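Local coordinates for protein molybdopterin synthase catalytic subunit (Helicobacter pylori, PDB 3RPF) that probably transfers sulfur from the small carrier subunit MoaD to precursor Z, building the dithiolene group of molybdopterin, at residues Thr60-Trp65 and Val74-Ala79; Met78-Gly83 and Glu113-Asn118. One frame throughout, in Å; residues are numbered along the deposited sequence.

Contact 1 of 2, residues Thr60-Trp65 and Val74-Ala79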
ATOM      1  N   THR A  60      11.561 -18.313  -8.462  1.00 33.17           N
ATOM      2  CA  THR A  60      10.734 -19.376  -7.889  1.00 33.39           C
ATOM      3  C   THR A  60      10.068 -18.906  -6.603  1.00 38.97           C
ATOM      4  O   THR A  60       8.852 -19.079  -6.423  1.00 37.56           O
ATOM      5  CB  THR A  60      11.556 -20.656  -7.635  1.00 44.40           C
ATOM      6  OG1 THR A  60      12.603 -20.383  -6.699  1.00 42.44           O
ATOM      7  CG2 THR A  60      12.161 -21.163  -8.942  1.00 45.92           C
ATOM      8  N   TRP A  61      10.851 -18.307  -5.712  1.00 37.21           N
ATOM      9  CA  TRP A  61      10.286 -17.692  -4.508  1.00 37.53           C
ATOM     10  C   TRP A  61       9.093 -16.791  -4.841  1.00 37.60           C
ATOM     11  O   TRP A  61       8.021 -16.885  -4.223  1.00 36.99           O
ATOM     12  CB  TRP A  61      11.363 -16.874  -3.756  1.00 32.77           C
ATOM     13  CG  TRP A  61      10.822 -16.188  -2.518  1.00 41.32           C
ATOM     14  CD1 TRP A  61      10.631 -16.747  -1.280  1.00 44.84           C
ATOM     15  CD2 TRP A  61      10.385 -14.821  -2.407  1.00 39.29           C
ATOM     16  NE1 TRP A  61      10.117 -15.807  -0.408  1.00 39.13           N
ATOM     17  CE2 TRP A  61       9.951 -14.620  -1.077  1.00 39.12           C
ATOM     18  CE3 TRP A  61      10.316 -13.752  -3.304  1.00 37.99           C
ATOM     19  CZ2 TRP A  61       9.446 -13.396  -0.628  1.00 36.92           C
ATOM     20  CZ3 TRP A  61       9.817 -12.525  -2.854  1.00 36.92           C
ATOM     21  CH2 TRP A  61       9.395 -12.361  -1.529  1.00 30.76           C
ATOM     22  N   PHE A  62       9.269 -15.900  -5.811  1.00 28.26           N
ATOM     23  CA  PHE A  62       8.198 -14.969  -6.100  1.00 35.45           C
ATOM     24  C   PHE A  62       7.023 -15.692  -6.745  1.00 39.69           C
ATOM     25  O   PHE A  62       5.871 -15.336  -6.510  1.00 34.86           O
ATOM     26  CB  PHE A  62       8.647 -13.797  -6.970  1.00 24.98           C
ATOM     27  CG  PHE A  62       7.530 -12.815  -7.242  1.00 31.04           C
ATOM     28  CD1 PHE A  62       7.123 -11.934  -6.257  1.00 31.41           C
ATOM     29  CD2 PHE A  62       6.843 -12.825  -8.450  1.00 35.48           C
ATOM     30  CE1 PHE A  62       6.069 -11.044  -6.476  1.00 32.97           C
ATOM     31  CE2 PHE A  62       5.786 -11.933  -8.678  1.00 33.41           C
ATOM     32  CZ  PHE A  62       5.404 -11.048  -7.688  1.00 31.29           C
ATOM     33  N   GLU A  63       7.297 -16.716  -7.547  1.00 29.16           N
ATOM     34  CA  GLU A  63       6.200 -17.381  -8.260  1.00 34.30           C
ATOM     35  C   GLU A  63       5.220 -18.003  -7.272  1.00 34.12           C
ATOM     36  O   GLU A  63       4.009 -18.064  -7.536  1.00 35.64           O
ATOM     37  CB  GLU A  63       6.723 -18.415  -9.263  1.00 49.38           C
ATOM     38  CG  GLU A  63       5.939 -18.445 -10.581  1.00 68.95           C
ATOM     39  CD  GLU A  63       6.145 -17.188 -11.419  1.00 80.49           C
ATOM     40  OE1 GLU A  63       7.100 -16.433 -11.131  1.00 85.20           O
ATOM     41  OE2 GLU A  63       5.357 -16.953 -12.365  1.00 83.45           O
ATOM     42  N   LYS A  64       5.725 -18.451  -6.123  1.00 33.63           N
ATOM     43  CA  LYS A  64       4.837 -18.970  -5.077  1.00 34.33           C
ATOM     44  C   LYS A  64       3.926 -17.873  -4.526  1.00 32.87           C
ATOM     45  O   LYS A  64       2.756 -18.117  -4.260  1.00 34.49           O
ATOM     46  CB  LYS A  64       5.629 -19.616  -3.943  1.00 32.05           C
ATOM     47  N   TRP A  65       4.458 -16.671  -4.347  1.00 34.37           N
ATOM     48  CA  TRP A  65       3.635 -15.567  -3.870  1.00 29.03           C
ATOM     49  C   TRP A  65       2.622 -15.150  -4.930  1.00 32.56           C
ATOM     50  O   TRP A  65       1.446 -14.912  -4.624  1.00 30.55           O
ATOM     51  CB  TRP A  65       4.502 -14.364  -3.482  1.00 27.62           C
ATOM     52  CG  TRP A  65       4.879 -14.323  -2.023  1.00 28.35           C
ATOM     53  CD1 TRP A  65       6.126 -14.534  -1.487  1.00 34.61           C
ATOM     54  CD2 TRP A  65       4.007 -14.061  -0.920  1.00 31.74           C
ATOM     55  NE1 TRP A  65       6.076 -14.412  -0.117  1.00 34.10           N
ATOM     56  CE2 TRP A  65       4.790 -14.122   0.254  1.00 34.02           C
ATOM     57  CE3 TRP A  65       2.641 -13.762  -0.808  1.00 32.93           C
ATOM     58  CZ2 TRP A  65       4.245 -13.900   1.523  1.00 37.93           C
ATOM     59  CZ3 TRP A  65       2.109 -13.545   0.451  1.00 31.91           C
ATOM     60  CH2 TRP A  65       2.906 -13.615   1.599  1.00 37.64           C
ATOM     61  N   VAL A  74      -6.235 -11.944  -6.505  1.00 23.84           N
ATOM     62  CA  VAL A  74      -5.342 -10.784  -6.512  1.00 23.44           C
ATOM     63  C   VAL A  74      -4.162 -10.968  -7.471  1.00 28.32           C
ATOM     64  O   VAL A  74      -3.504 -12.007  -7.454  1.00 28.21           O
ATOM     65  CB  VAL A  74      -4.796 -10.537  -5.097  1.00 23.46           C
ATOM     66  CG1 VAL A  74      -3.704  -9.464  -5.099  1.00 24.91           C
ATOM     67  CG2 VAL A  74      -5.947 -10.148  -4.160  1.00 25.49           C
ATOM     68  N   VAL A  75      -3.906  -9.956  -8.301  1.00 23.93           N
ATOM     69  CA  VAL A  75      -2.715  -9.915  -9.136  1.00 22.47           C
ATOM     70  C   VAL A  75      -1.569  -9.266  -8.384  1.00 28.62           C
ATOM     71  O   VAL A  75      -1.646  -8.096  -7.984  1.00 21.03           O
ATOM     72  CB  VAL A  75      -2.929  -9.118 -10.417  1.00 22.37           C
ATOM     73  CG1 VAL A  75      -1.603  -8.962 -11.167  1.00 22.65           C
ATOM     74  CG2 VAL A  75      -3.955  -9.810 -11.304  1.00 26.72           C
ATOM     75  N   LEU A  76      -0.499 -10.023  -8.196  1.00 21.46           N
ATOM     76  CA  LEU A  76       0.657  -9.512  -7.476  1.00 22.15           C
ATOM     77  C   LEU A  76       1.854  -9.559  -8.401  1.00 27.84           C
ATOM     78  O   LEU A  76       2.213 -10.627  -8.908  1.00 27.79           O
ATOM     79  CB  LEU A  76       0.905 -10.369  -6.239  1.00 19.47           C
ATOM     80  CG  LEU A  76       2.104  -9.995  -5.358  1.00 33.54           C
ATOM     81  CD1 LEU A  76       1.923  -8.608  -4.728  1.00 30.83           C
ATOM     82  CD2 LEU A  76       2.308 -11.055  -4.275  1.00 39.83           C
ATOM     83  N   LYS A  77       2.461  -8.401  -8.647  1.00 24.94           N
ATOM     84  CA  LYS A  77       3.661  -8.339  -9.492  1.00 21.24           C
ATOM     85  C   LYS A  77       4.692  -7.438  -8.869  1.00 21.69           C
ATOM     86  O   LYS A  77       4.366  -6.599  -8.014  1.00 25.41           O
ATOM     87  CB  LYS A  77       3.304  -7.824 -10.886  1.00 22.65           C
ATOM     88  CG  LYS A  77       2.287  -8.715 -11.586  1.00 29.22           C
ATOM     89  CD  LYS A  77       1.949  -8.191 -12.968  1.00 34.41           C
ATOM     90  CE  LYS A  77       1.033  -9.172 -13.694  1.00 35.59           C
ATOM     91  NZ  LYS A  77       0.767  -8.742 -15.097  1.00 31.60           N
HETATM   92  N   MSE A  78       5.948  -7.614  -9.281  1.00 22.16           N
HETATM   93  CA  MSE A  78       7.014  -6.787  -8.750  1.00 21.49           C
HETATM   94  C   MSE A  78       8.115  -6.545  -9.778  1.00 26.73           C
HETATM   95  O   MSE A  78       8.219  -7.250 -10.803  1.00 23.21           O
HETATM   96  CB  MSE A  78       7.614  -7.443  -7.502  1.00 23.70           C
HETATM   97  CG  MSE A  78       8.388  -8.731  -7.816  1.00 29.94           C
HETATM   98 SE   MSE A  78       9.561  -9.274  -6.350  0.70 33.89          SE
HETATM   99  CE  MSE A  78      10.972  -7.971  -6.641  1.00 23.48           C
ATOM    100  N   ALA A  79       8.930  -5.535  -9.497  1.00 21.44           N
ATOM    101  CA  ALA A  79      10.112  -5.249 -10.290  1.00 25.52           C
ATOM    102  C   ALA A  79      11.179  -4.828  -9.313  1.00 27.62           C
ATOM    103  O   ALA A  79      10.875  -4.241  -8.278  1.00 27.01           O
ATOM    104  CB  ALA A  79       9.844  -4.125 -11.268  1.00 26.53           C
TER

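Contact 2 of 2, residues Met78-Gly83 and Glu113-Asn118. With EDO (1,2-ethanediol), chain F.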
HETATM    1  N   MSE A  78       5.948  -7.614  -9.281  1.00 22.16           N
HETATM    2  CA  MSE A  78       7.014  -6.787  -8.750  1.00 21.49           C
HETATM    3  C   MSE A  78       8.115  -6.545  -9.778  1.00 26.73           C
HETATM    4  O   MSE A  78       8.219  -7.250 -10.803  1.00 23.21           O
HETATM    5  CB  MSE A  78       7.614  -7.443  -7.502  1.00 23.70           C
HETATM    6  CG  MSE A  78       8.388  -8.731  -7.816  1.00 29.94           C
HETATM    7 SE   MSE A  78       9.561  -9.274  -6.350  0.70 33.89          SE
HETATM    8  CE  MSE A  78      10.972  -7.971  -6.641  1.00 23.48           C
ATOM      9  N   ALA A  79       8.930  -5.535  -9.497  1.00 21.44           N
ATOM     10  CA  ALA A  79      10.112  -5.249 -10.290  1.00 25.52           C
ATOM     11  C   ALA A  79      11.179  -4.828  -9.313  1.00 27.62           C
ATOM     12  O   ALA A  79      10.875  -4.241  -8.278  1.00 27.01           O
ATOM     13  CB  ALA A  79       9.844  -4.125 -11.268  1.00 26.53           C
ATOM     14  N   HIS A  80      12.434  -5.119  -9.637  1.00 28.48           N
ATOM     15  CA  HIS A  80      13.526  -4.756  -8.750  1.00 24.38           C
ATOM     16  C   HIS A  80      14.747  -4.432  -9.589  1.00 28.23           C
ATOM     17  O   HIS A  80      14.954  -5.040 -10.642  1.00 29.20           O
ATOM     18  CB  HIS A  80      13.831  -5.897  -7.770  1.00 27.95           C
ATOM     19  CG  HIS A  80      14.570  -5.458  -6.549  1.00 27.41           C
ATOM     20  ND1 HIS A  80      15.872  -5.005  -6.582  1.00 28.97           N
ATOM     21  CD2 HIS A  80      14.187  -5.387  -5.244  1.00 28.16           C
ATOM     22  CE1 HIS A  80      16.258  -4.670  -5.364  1.00 26.76           C
ATOM     23  NE2 HIS A  80      15.252  -4.895  -4.535  1.00 25.12           N
ATOM     24  N   SER A  81      15.542  -3.467  -9.134  1.00 26.02           N
ATOM     25  CA  SER A  81      16.774  -3.096  -9.824  1.00 29.22           C
ATOM     26  C   SER A  81      17.901  -4.097  -9.591  1.00 30.42           C
ATOM     27  O   SER A  81      17.981  -4.721  -8.535  1.00 25.87           O
ATOM     28  CB  SER A  81      17.242  -1.726  -9.348  1.00 28.71           C
ATOM     29  OG  SER A  81      16.345  -0.698  -9.742  1.00 29.46           O
ATOM     30  N   LEU A  82      18.774  -4.227 -10.587  1.00 30.88           N
ATOM     31  CA  LEU A  82      20.026  -4.972 -10.450  1.00 30.97           C
ATOM     32  C   LEU A  82      21.165  -3.989 -10.690  1.00 30.83           C
ATOM     33  O   LEU A  82      21.105  -3.181 -11.624  1.00 32.77           O
ATOM     34  CB  LEU A  82      20.089  -6.112 -11.471  1.00 31.50           C
ATOM     35  CG  LEU A  82      21.351  -6.992 -11.458  1.00 38.07           C
ATOM     36  CD1 LEU A  82      21.413  -7.818 -10.180  1.00 37.28           C
ATOM     37  CD2 LEU A  82      21.397  -7.906 -12.686  1.00 37.40           C
ATOM     38  N   GLY A  83      22.198  -4.033  -9.856  1.00 30.52           N
ATOM     39  CA  GLY A  83      23.305  -3.109 -10.023  1.00 33.46           C
ATOM     40  C   GLY A  83      23.043  -1.773  -9.349  1.00 31.80           C
ATOM     41  O   GLY A  83      22.335  -1.716  -8.336  1.00 31.02           O
ATOM     42  N   GLU A 113       6.545  -7.747   3.805  1.00 21.40           N
ATOM     43  CA  GLU A 113       7.270  -8.194   4.996  1.00 26.82           C
ATOM     44  C   GLU A 113       8.079  -9.454   4.689  1.00 31.87           C
ATOM     45  O   GLU A 113       9.243  -9.558   5.070  1.00 33.72           O
ATOM     46  CB  GLU A 113       6.293  -8.450   6.149  1.00 31.02           C
ATOM     47  CG  GLU A 113       6.914  -9.045   7.424  1.00 41.49           C
ATOM     48  CD  GLU A 113       7.810  -8.070   8.184  1.00 47.95           C
ATOM     49  OE1 GLU A 113       8.113  -6.980   7.649  1.00 48.27           O
ATOM     50  OE2 GLU A 113       8.216  -8.395   9.324  1.00 49.18           O
ATOM     51  N   ASP A 114       7.470 -10.402   3.986  1.00 29.19           N
ATOM     52  CA  ASP A 114       8.182 -11.620   3.604  1.00 27.44           C
ATOM     53  C   ASP A 114       9.342 -11.288   2.679  1.00 30.90           C
ATOM     54  O   ASP A 114      10.437 -11.841   2.815  1.00 32.54           O
ATOM     55  CB  ASP A 114       7.241 -12.606   2.928  1.00 27.79           C
ATOM     56  CG  ASP A 114       7.809 -14.020   2.905  1.00 35.81           C
ATOM     57  OD1 ASP A 114       8.044 -14.563   4.002  1.00 34.28           O
ATOM     58  OD2 ASP A 114       8.020 -14.586   1.812  1.00 34.19           O
ATOM     59  N   PHE A 115       9.096 -10.385   1.738  1.00 27.63           N
ATOM     60  CA  PHE A 115      10.117  -9.964   0.794  1.00 28.66           C
ATOM     61  C   PHE A 115      11.357  -9.423   1.513  1.00 30.10           C
ATOM     62  O   PHE A 115      12.483  -9.851   1.252  1.00 27.35           O
ATOM     63  CB  PHE A 115       9.553  -8.905  -0.154  1.00 31.83           C
ATOM     64  CG  PHE A 115      10.585  -8.317  -1.081  1.00 33.74           C
ATOM     65  CD1 PHE A 115      10.821  -8.885  -2.312  1.00 31.14           C
ATOM     66  CD2 PHE A 115      11.323  -7.205  -0.709  1.00 36.24           C
ATOM     67  CE1 PHE A 115      11.777  -8.362  -3.168  1.00 36.11           C
ATOM     68  CE2 PHE A 115      12.284  -6.675  -1.564  1.00 34.87           C
ATOM     69  CZ  PHE A 115      12.504  -7.262  -2.794  1.00 28.91           C
ATOM     70  N   LYS A 116      11.153  -8.481   2.422  1.00 22.96           N
ATOM     71  CA  LYS A 116      12.277  -7.889   3.134  1.00 29.82           C
ATOM     72  C   LYS A 116      13.177  -8.950   3.760  1.00 30.33           C
ATOM     73  O   LYS A 116      14.393  -8.804   3.758  1.00 35.07           O
ATOM     74  CB  LYS A 116      11.778  -6.938   4.220  1.00 27.39           C
ATOM     75  N   HIS A 117      12.576 -10.009   4.301  1.00 32.26           N
ATOM     76  CA  HIS A 117      13.320 -10.985   5.101  1.00 34.32           C
ATOM     77  C   HIS A 117      13.797 -12.209   4.317  1.00 31.19           C
ATOM     78  O   HIS A 117      14.625 -12.979   4.815  1.00 35.52           O
ATOM     79  CB  HIS A 117      12.479 -11.467   6.294  1.00 38.91           C
ATOM     80  CG  HIS A 117      12.197 -10.407   7.317  1.00 52.01           C
ATOM     81  ND1 HIS A 117      11.189 -10.528   8.250  1.00 59.27           N
ATOM     82  CD2 HIS A 117      12.788  -9.211   7.556  1.00 58.98           C
ATOM     83  CE1 HIS A 117      11.171  -9.453   9.017  1.00 62.45           C
ATOM     84  NE2 HIS A 117      12.130  -8.638   8.618  1.00 61.35           N
ATOM     85  N   ASN A 118      13.302 -12.397   3.097  1.00 27.14           N
ATOM     86  CA  ASN A 118      13.511 -13.677   2.424  1.00 32.33           C
ATOM     87  C   ASN A 118      13.911 -13.624   0.955  1.00 28.38           C
ATOM     88  O   ASN A 118      14.378 -14.618   0.404  1.00 33.57           O
ATOM     89  CB  ASN A 118      12.276 -14.560   2.576  1.00 34.29           C
ATOM     90  CG  ASN A 118      12.057 -15.005   4.000  1.00 44.41           C
ATOM     91  OD1 ASN A 118      12.789 -15.852   4.513  1.00 44.00           O
ATOM     92  ND2 ASN A 118      11.044 -14.438   4.652  1.00 41.98           N
TER
HETATM   93  C1  EDO F 147      13.586 -18.247  -0.806  1.00 53.18           C
HETATM   94  O1  EDO F 147      13.121 -19.392  -0.074  1.00 55.36           O
HETATM   95  C2  EDO F 147      14.757 -17.585  -0.076  1.00 51.61           C
HETATM   96  O2  EDO F 147      14.410 -17.323   1.292  1.00 47.12           O

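Contact 1 of 2, residues Thr60-Trp65 and Val74-Ala79
This contact is a helix-on-sheet packing in the alpha/beta part of the MoaE fold, where Phe62 and Trp65 of helix 55-71 meet Leu76 and Met78 of the strand that follows it. The helix and strand segments run nearly antiparallel, at 157°, with their axes 9.1 Å apart at closest approach. That spacing leaves room for one layer of side chains between them.

Phe62 carries most of the contact. Its CG stands anti to the backbone N (chi1 -179°), which sends the ring out from the helix to the strand. The rim atom CZ reaches the strand backbone, 3.4 Å from Leu76 O and 3.7 Å from Lys77 CA. Both backbone atoms lie at the ring edge, near its plane. Leu76 O accepts a hydrogen bond from His66 ND1, so the carbonyl of this buried residue has a polar partner besides the ring rim.

Met78, present as selenomethionine, covers one face of the same ring. Its CG makes a CH-pi contact 3.8 Å from the Phe62 ring centroid, only 20° off the ring normal. The selenium sits more obliquely, 4.2 Å from that centroid, in a Met-aromatic contact. Phe62 points out from the helix and Met78 out from the strand, and the two run alongside each other with their ends pointing opposite ways. Phe111 of helix 101-118 also meets the Phe62 ring, and Leu5 of the neighbouring strand touches it.

One turn further along the helix, Trp65 makes a smaller contact. Its indole NE1 is hydrogen-bonded to Asp114 OD2 of helix 101-118, and its ring packs edge-to-face with Phe111. Lys77, whose CB points away from the helix, forms a salt bridge with Glu24. The Leu76 methyl CD2 rests 4.0 Å from Trp65 CB.

Contact 2 of 2, residues Met78-Gly83 and Glu113-Asn118
Phe115 meets Met78 and His80 through the outer rim of its ring, CE1 touching one and CZ the other. The apolar part is the selenomethionine methyl: Met78 CE lies 3.6 Å from Phe115 CE1, oblique to the ring. The bend at chi3 (-76°) turns this methyl off the line of the side chain. The selenium, 5.1 Å from the Phe115 ring centroid, adds an oblique Met-aromatic contact.

The aromatic pair is rim to rim. His80 CD2 comes 3.5 Å from Phe115 CZ, near the Phe115 plane, and the two ring planes are inclined at 32°. The pair joins the C-terminal half of strand 74-82, in the mixed sheet of the MoaE fold, to the last turns of helix 101-118, which packs on that sheet. Phe92 stacks on Phe115, and Phe51 meets His80 edge-to-face.

Hydrogen bonds hold the polar groups. His80 ND1 donates to Ser81 O over 2.9 Å, almost in the imidazole plane and on a carbonyl lone pair, which helps set the rotation of the ring, leaving NE2 to accept a hydrogen bond from Gly74 N of the MoaD chain. In the helix, Asn118 ND2 donates to Asp114 O at 3.2 Å. O2 of a 1,2-ethanediol molecule, probably from the crystallisation liquor, donates to Asn118 O at 2.8 Å.

Overall arrangement
Contacts 1 and 2 lie along strand 74-82, with centres about 11 Å apart. They share Met78, whose side chain bridges Phe62 of helix 55-71 and Phe115 of helix 101-118. The two helices also meet directly. Trp65 NE1 makes a probable hydrogen bond to Asp114 OD2 at 2.7 Å, and Trp61 CH2 packs 3.4 Å from Phe115 CA. Contact 2 is nearer the probable substrate site. It contains Lys116, a substrate-binding residue by similarity, and the His80 side chain is about 7 Å from that of Lys123, another. Gly73 and Gly74 of the MoaD chain reach His80 there, whereas contact 1 is touched by no other protein chain.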